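Local structure of tyrosinase (Burkholderia thailandensis, 5ZRD) at residues P248-F253 with D338-I343; D292-I297 with K502-F507; G431-Q436 with S526-K531. The protein catalyses the copper-dependent hydroxylation of monophenols to catechols and, as in other tyrosinases, probably their further oxidation to quinones. All coordinates share one frame; numbering follows the deposited sequence.

Contact 1: P248-F253 with D338-I343; sequences PNYTVF and DRLDII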
# COMPACT_ATOMS: atom_id res chain seq x y z
N PRO A 248 25.70 -10.22 34.36
CA PRO A 248 26.66 -9.18 34.75
C PRO A 248 26.23 -7.73 34.53
O PRO A 248 26.87 -6.84 35.05
CB PRO A 248 27.89 -9.43 33.86
CG PRO A 248 27.32 -10.09 32.61
CD PRO A 248 26.19 -10.96 33.16
N ASN A 249 25.23 -7.46 33.72
CA ASN A 249 24.79 -6.07 33.54
C ASN A 249 23.30 -6.08 33.19
O ASN A 249 22.77 -7.12 32.82
CB ASN A 249 25.64 -5.34 32.49
CG ASN A 249 25.55 -5.95 31.10
OD1 ASN A 249 24.49 -5.93 30.47
ND2 ASN A 249 26.66 -6.46 30.59
N TYR A 250 22.65 -4.94 33.27
CA TYR A 250 21.23 -4.83 33.06
C TYR A 250 20.87 -5.16 31.61
O TYR A 250 19.89 -5.83 31.35
CB TYR A 250 20.70 -3.44 33.42
CG TYR A 250 19.24 -3.32 33.09
CD1 TYR A 250 18.29 -3.97 33.85
CD2 TYR A 250 18.81 -2.67 31.94
CE1 TYR A 250 16.94 -3.96 33.50
CE2 TYR A 250 17.47 -2.65 31.58
CZ TYR A 250 16.53 -3.30 32.36
OH TYR A 250 15.22 -3.26 32.00
N THR A 251 21.66 -4.72 30.66
CA THR A 251 21.31 -5.02 29.26
C THR A 251 21.09 -6.53 29.07
O THR A 251 20.04 -6.91 28.54
CB THR A 251 22.32 -4.41 28.28
OG1 THR A 251 22.37 -3.00 28.52
CG2 THR A 251 21.93 -4.65 26.84
N VAL A 252 21.99 -7.39 29.54
CA VAL A 252 21.88 -8.78 29.20
C VAL A 252 21.04 -9.51 30.24
O VAL A 252 20.53 -10.61 29.95
CB VAL A 252 23.26 -9.43 29.01
CG1 VAL A 252 24.02 -8.71 27.93
CG2 VAL A 252 24.07 -9.53 30.30
N PHE A 253 20.86 -8.89 31.41
CA PHE A 253 19.91 -9.38 32.37
C PHE A 253 18.49 -9.25 31.81
O PHE A 253 17.63 -10.10 32.08
CB PHE A 253 19.98 -8.64 33.70
CG PHE A 253 18.93 -9.03 34.71
CD1 PHE A 253 19.01 -10.24 35.37
CD2 PHE A 253 17.82 -8.24 34.92
CE1 PHE A 253 18.04 -10.61 36.29
CE2 PHE A 253 16.82 -8.60 35.82
CZ PHE A 253 16.94 -9.79 36.51
N ASP A 338 19.37 1.68 42.41
CA ASP A 338 19.08 3.10 42.09
C ASP A 338 19.58 3.58 40.75
O ASP A 338 19.38 4.72 40.37
CB ASP A 338 19.59 4.03 43.19
CG ASP A 338 18.90 3.80 44.51
OD1 ASP A 338 17.80 4.37 44.70
OD2 ASP A 338 19.40 3.02 45.35
N ARG A 339 20.23 2.73 39.99
CA ARG A 339 20.63 3.14 38.66
C ARG A 339 20.67 1.89 37.79
O ARG A 339 20.98 0.78 38.25
CB ARG A 339 21.98 3.85 38.64
CG ARG A 339 23.10 3.15 39.40
CD ARG A 339 24.34 4.03 39.44
NE ARG A 339 25.58 3.29 39.65
CZ ARG A 339 26.81 3.81 39.52
NH1 ARG A 339 27.87 3.08 39.83
NH2 ARG A 339 26.97 5.05 39.10
N LEU A 340 20.33 2.13 36.54
CA LEU A 340 20.44 1.17 35.49
C LEU A 340 21.20 1.85 34.36
O LEU A 340 21.19 3.07 34.25
CB LEU A 340 19.04 0.73 35.04
CG LEU A 340 18.22 -0.05 36.08
CD1 LEU A 340 16.82 -0.33 35.54
CD2 LEU A 340 18.89 -1.35 36.45
N ASP A 341 21.85 1.05 33.54
CA ASP A 341 22.40 1.55 32.32
C ASP A 341 22.07 0.51 31.25
O ASP A 341 21.86 -0.65 31.55
CB ASP A 341 23.92 1.76 32.47
CG ASP A 341 24.62 0.54 33.07
OD1 ASP A 341 24.64 0.38 34.31
OD2 ASP A 341 25.14 -0.28 32.30
N ILE A 342 22.05 0.98 30.02
CA ILE A 342 21.77 0.24 28.85
C ILE A 342 22.88 0.52 27.85
O ILE A 342 23.27 1.65 27.68
CB ILE A 342 20.37 0.66 28.36
CG1 ILE A 342 19.33 0.14 29.35
CG2 ILE A 342 20.09 0.21 26.93
CD1 ILE A 342 17.93 0.19 28.85
N ILE A 343 23.44 -0.51 27.24
CA ILE A 343 24.47 -0.31 26.22
C ILE A 343 23.83 0.25 24.96
O ILE A 343 23.05 -0.45 24.33
CB ILE A 343 25.19 -1.63 25.92
CG1 ILE A 343 25.99 -2.09 27.14
CG2 ILE A 343 26.02 -1.53 24.66
CD1 ILE A 343 26.21 -3.59 27.18
O HOH W 1 24.18 -2.70 34.46
O HOH W 2 23.84 -2.57 30.58
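The aromatic ring of Y250 meets the extended chain of D338-I343 with both a face and an edge. With CG anti to the backbone N (chi1 175°), Y250 reaches across to L340, whose CD1 lies over the ring face, 4.2 Å from the centroid and 13° off the normal, a CH-pi contact. At the ring edge, Y250 CD2 touches I342 CG1 at 3.9 Å, the two side chains running alongside and pointing the same way. Y250 and T251 begin the short helix 250-254 of the tyrosinase central domain, and N249 is its N-cap: N249 OD1 accepts from V252 N at 3.0 Å. Y250 OH is hydrogen-bonded to V88 O, and the ring also touches P91 and T92 of helix 90-108, which carries the copper ligand H94. T251 holds the other end of the contact. Its OG1, turned beside its own backbone N, accepts from I343 N at 3.0 Å, nearly straight at 160°. The same hydroxyl is hydrogen-bonded to water 2 (2.6 Å), which is also within hydrogen-bonding reach of D341 O. Water 1 accepts from Y250 N and donates to D341 OD1 at 3.1 Å, bridging helix and acid.

Contact 2: D292-I297 with K502-F507; sequences DEIGQI and KFRVEF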
# COMPACT_ATOMS: atom_id res chain seq x y z
N ASP A 292 12.86 -37.14 25.53
CA ASP A 292 13.99 -37.50 24.68
C ASP A 292 13.66 -37.68 23.16
O ASP A 292 14.55 -37.92 22.32
CB ASP A 292 14.54 -38.80 25.28
CG ASP A 292 15.87 -39.15 24.76
OD1 ASP A 292 16.43 -38.38 23.96
OD2 ASP A 292 16.36 -40.20 25.16
N GLU A 293 12.36 -37.53 22.85
CA GLU A 293 11.79 -37.73 21.50
C GLU A 293 12.50 -36.84 20.46
O GLU A 293 13.26 -35.93 20.80
CB GLU A 293 10.27 -37.48 21.47
CG GLU A 293 9.69 -36.78 22.69
CD GLU A 293 9.25 -37.69 23.84
OE1 GLU A 293 8.54 -38.67 23.57
OE2 GLU A 293 9.62 -37.42 25.00
N ILE A 294 12.24 -37.14 19.19
CA ILE A 294 12.88 -36.42 18.06
C ILE A 294 12.20 -35.04 17.93
O ILE A 294 12.85 -34.03 17.71
CB ILE A 294 12.83 -37.27 16.77
CG1 ILE A 294 13.79 -38.48 16.84
CG2 ILE A 294 13.07 -36.43 15.51
CD1 ILE A 294 15.26 -38.15 16.68
N GLY A 295 10.88 -35.04 18.10
CA GLY A 295 10.06 -33.83 18.03
C GLY A 295 8.65 -34.11 18.53
O GLY A 295 8.28 -35.27 18.71
N GLN A 296 7.86 -33.06 18.75
CA GLN A 296 6.59 -33.16 19.48
C GLN A 296 5.75 -31.91 19.21
O GLN A 296 6.26 -30.79 19.13
CB GLN A 296 6.83 -33.27 20.99
CG GLN A 296 6.80 -34.69 21.54
CD GLN A 296 5.40 -35.26 21.67
OE1 GLN A 296 4.50 -34.95 20.89
NE2 GLN A 296 5.23 -36.11 22.67
N ILE A 297 4.44 -32.13 19.11
CA ILE A 297 3.46 -31.08 18.96
C ILE A 297 2.83 -30.82 20.33
O ILE A 297 2.34 -31.76 20.94
CB ILE A 297 2.40 -31.52 17.94
CG1 ILE A 297 3.03 -31.85 16.59
CG2 ILE A 297 1.27 -30.51 17.82
CD1 ILE A 297 3.88 -30.74 16.03
N LYS A 502 27.77 -36.57 18.87
CA LYS A 502 26.84 -36.24 17.79
C LYS A 502 25.69 -35.47 18.43
O LYS A 502 25.07 -35.95 19.38
CB LYS A 502 26.40 -37.50 17.03
CG LYS A 502 27.51 -38.18 16.23
CD LYS A 502 27.51 -39.72 16.34
CE LYS A 502 28.18 -40.27 17.59
NZ LYS A 502 27.28 -41.16 18.37
N PHE A 503 25.52 -34.24 17.97
CA PHE A 503 24.56 -33.33 18.57
C PHE A 503 23.24 -33.38 17.79
O PHE A 503 23.23 -33.56 16.60
CB PHE A 503 25.10 -31.90 18.62
CG PHE A 503 26.37 -31.74 19.40
CD1 PHE A 503 26.36 -31.89 20.78
CD2 PHE A 503 27.56 -31.45 18.76
CE1 PHE A 503 27.53 -31.75 21.50
CE2 PHE A 503 28.74 -31.31 19.48
CZ PHE A 503 28.72 -31.46 20.85
N ARG A 504 22.15 -33.14 18.50
CA ARG A 504 20.86 -32.92 17.86
C ARG A 504 20.03 -31.96 18.72
O ARG A 504 20.25 -31.83 19.92
CB ARG A 504 20.14 -34.27 17.68
CG ARG A 504 19.72 -34.88 19.00
CD ARG A 504 19.27 -36.33 18.86
NE ARG A 504 17.84 -36.40 19.04
CZ ARG A 504 17.24 -36.64 20.19
NH1 ARG A 504 15.94 -36.41 20.31
NH2 ARG A 504 17.94 -37.09 21.22
N VAL A 505 19.04 -31.32 18.10
CA VAL A 505 18.07 -30.52 18.84
C VAL A 505 16.68 -31.12 18.56
O VAL A 505 16.37 -31.39 17.45
CB VAL A 505 18.10 -29.04 18.43
CG1 VAL A 505 19.40 -28.37 18.81
CG2 VAL A 505 17.83 -28.86 16.95
N GLU A 506 15.89 -31.28 19.60
CA GLU A 506 14.48 -31.64 19.52
C GLU A 506 13.70 -30.32 19.61
O GLU A 506 13.87 -29.56 20.57
CB GLU A 506 14.16 -32.59 20.68
CG GLU A 506 12.68 -32.86 20.95
CD GLU A 506 12.32 -33.47 22.31
OE1 GLU A 506 13.22 -33.57 23.18
OE2 GLU A 506 11.11 -33.82 22.50
N PHE A 507 12.90 -30.02 18.59
CA PHE A 507 11.93 -28.93 18.66
C PHE A 507 10.59 -29.42 19.21
O PHE A 507 10.09 -30.48 18.81
CB PHE A 507 11.70 -28.31 17.29
CG PHE A 507 12.89 -27.54 16.79
CD1 PHE A 507 13.87 -28.16 16.04
CD2 PHE A 507 13.03 -26.19 17.08
CE1 PHE A 507 14.96 -27.44 15.59
CE2 PHE A 507 14.12 -25.47 16.62
CZ PHE A 507 15.08 -26.10 15.87
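R504 leaves its strand toward 292-297 and brings the edge of its guanidinium to the carbonyls of D292 and E293. NH1 of R504 donates to D292 O at 2.9 Å (146°), approaching from above the carbonyl plane, while E293 O lies at the guanidinium edge, in its plane, but at an angle too poor for a bond. The D292 side chain crosses that of R504 at about a right angle, with carboxylate and guanidinium planes 41° apart; their salt bridge is long and weak, D292 OD1 to R504 NH2 measuring 3.4 Å. The main salt-bridge partner of NH2 is E458 on strand 456-466. I294 crosses R504 at about a right angle too, its CD1 3.9 Å from R504 NE. The supporting strand, 502-509, belongs to a mixed four-stranded sheet in which 295-297 is the short parallel strand at the edge within this chain, joined here by the weak bond from Q296 N to F507 O. E506, extended beyond CG, crosses E293 obliquely, its OE2 3.3 Å from E293 CG. E506 OE1 is bonded to Y446 OH; with E293 OE2 only 4.6 Å from E506 OE2, protonation of one acid may be favoured.

Contact 3: G431-Q436 with S526-K531; sequences GIDRAQ and SALQPK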
# COMPACT_ATOMS: atom_id res chain seq x y z
N GLY A 431 20.49 -23.04 13.14
CA GLY A 431 19.74 -23.33 11.93
C GLY A 431 19.09 -22.05 11.47
O GLY A 431 17.86 -21.95 11.46
N ILE A 432 19.94 -21.07 11.14
CA ILE A 432 19.55 -19.67 10.83
C ILE A 432 18.45 -19.66 9.75
O ILE A 432 17.63 -18.73 9.70
CB ILE A 432 20.78 -18.81 10.44
CG1 ILE A 432 21.73 -18.59 11.63
CG2 ILE A 432 20.35 -17.48 9.82
CD1 ILE A 432 23.00 -17.82 11.30
N ASP A 433 18.41 -20.69 8.90
CA ASP A 433 17.40 -20.80 7.83
C ASP A 433 15.94 -21.14 8.26
O ASP A 433 15.68 -21.64 9.36
CB ASP A 433 17.88 -21.74 6.69
CG ASP A 433 18.36 -23.11 7.17
OD1 ASP A 433 17.82 -23.67 8.16
OD2 ASP A 433 19.28 -23.65 6.53
N ARG A 434 15.02 -20.84 7.33
CA ARG A 434 13.54 -20.91 7.46
C ARG A 434 13.09 -20.04 8.64
O ARG A 434 13.16 -18.81 8.51
CB ARG A 434 13.06 -22.37 7.49
CG ARG A 434 11.84 -22.65 6.61
CD ARG A 434 12.20 -22.83 5.14
NE ARG A 434 12.29 -21.56 4.40
CZ ARG A 434 11.51 -21.21 3.38
NH1 ARG A 434 11.47 -19.95 2.98
NH2 ARG A 434 10.77 -22.11 2.77
N ALA A 435 12.68 -20.64 9.75
CA ALA A 435 11.98 -19.96 10.87
C ALA A 435 10.66 -19.31 10.38
O ALA A 435 10.50 -18.09 10.53
CB ALA A 435 12.89 -18.95 11.53
N GLN A 436 9.72 -20.10 9.85
CA GLN A 436 8.41 -19.61 9.35
C GLN A 436 7.28 -20.13 10.26
O GLN A 436 6.40 -20.87 9.81
CB GLN A 436 8.20 -20.04 7.89
CG GLN A 436 8.27 -18.88 6.91
CD GLN A 436 8.83 -19.28 5.57
OE1 GLN A 436 8.17 -19.18 4.54
NE2 GLN A 436 10.07 -19.73 5.58
N SER A 526 11.72 -31.51 10.06
CA SER A 526 12.60 -32.69 9.78
C SER A 526 13.54 -32.43 8.59
O SER A 526 14.52 -33.17 8.44
CB SER A 526 11.78 -33.93 9.54
OG SER A 526 11.30 -34.49 10.75
N ALA A 527 13.22 -31.45 7.74
CA ALA A 527 14.12 -30.97 6.65
C ALA A 527 14.73 -29.61 7.04
O ALA A 527 14.60 -28.63 6.31
CB ALA A 527 13.37 -30.90 5.34
N LEU A 528 15.37 -29.59 8.22
CA LEU A 528 16.10 -28.43 8.78
C LEU A 528 17.35 -28.99 9.48
O LEU A 528 17.24 -29.63 10.53
CB LEU A 528 15.18 -27.66 9.74
CG LEU A 528 15.84 -26.84 10.85
CD1 LEU A 528 16.73 -25.73 10.29
CD2 LEU A 528 14.78 -26.24 11.77
N GLN A 529 18.52 -28.80 8.86
CA GLN A 529 19.80 -29.31 9.41
C GLN A 529 20.47 -28.18 10.21
O GLN A 529 20.97 -27.21 9.63
CB GLN A 529 20.72 -29.86 8.30
CG GLN A 529 20.18 -31.10 7.59
CD GLN A 529 20.65 -32.43 8.14
OE1 GLN A 529 20.80 -32.63 9.35
NE2 GLN A 529 20.85 -33.39 7.25
N PRO A 530 20.45 -28.29 11.54
CA PRO A 530 21.11 -27.25 12.31
C PRO A 530 22.63 -27.40 12.18
O PRO A 530 23.13 -28.50 11.97
CB PRO A 530 20.67 -27.45 13.77
CG PRO A 530 19.51 -28.41 13.67
CD PRO A 530 19.87 -29.26 12.47
N LYS A 531 23.34 -26.29 12.25
CA LYS A 531 24.79 -26.30 12.41
C LYS A 531 25.09 -26.28 13.90
O LYS A 531 24.44 -25.60 14.68
CB LYS A 531 25.45 -25.09 11.75
CG LYS A 531 25.37 -25.05 10.22
CD LYS A 531 24.04 -24.55 9.65
CE LYS A 531 24.03 -24.42 8.14
NZ LYS A 531 24.41 -25.69 7.48
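G431 and P530 bring two loops together backbone to backbone, their CA atoms 4.2 Å apart. This main-chain packing continues where G431 N lies 4.4 Å from K531 N. Just before and after these residues the chains pair properly: K531 starts strand 531-534 and shares backbone hydrogen bonding with T430, the last residue of strand 426-430. The contact therefore marks the place where two paired chains part, one toward the loop through R434 and A435, which both have positive phi, the other back through P530 and L528.

Van der Waals packing of a side chain on the glycine backbone is the work of L528. Its CG stands anti to the backbone N (chi1 155°), and its two methyl branches face different neighbours. CD1 is the one that meets the opposite loop, 4.1 Å from G431 O, in room left by the absence of a side chain on the glycine; CD2 turns to the ring of F507 on strand 502-509. P530 packs against V429 and V505.

A carboxylate also meets a methyl. D433 has its CG between the backbone N and the carbonyl carbon (chi1 52°), which swings the carboxylate back toward L528, the side chains crossing obliquely, and OD1 of D433 lies 3.2 Å from L528 CD1. As for charge, K531 NZ stands 5.6 Å from D433 OD2, offering at most a diffuse attraction. With neither loop donating a hydrogen bond to the other, the association rests on van der Waals fit between G431, L528 and P530, and its register is probably set by the adjoining paired strands.

Contacts 2 and 3 are neighbours, their centres 13 Å apart, and meet where V505 CG2 packs on P530 CG at 3.7 Å. Strand 502-509 belongs to contact 2 and also packs on contact 3: R504 and E506 face 292-297, while V505 and F507 touch P530 and L528. Contact 1 is remote, its centre 34 Å from that of contact 2 and 32 Å from that of contact 3, among the helices near the copper site. Along the chain, contacts 1 and 2 alternate, as do 2 and 3, whereas contact 1 closes before contact 3 opens. Contact 2 thus joins a strand that follows helix 274-285, bearer of copper ligands H277 and H281, to the beta-rich later chain.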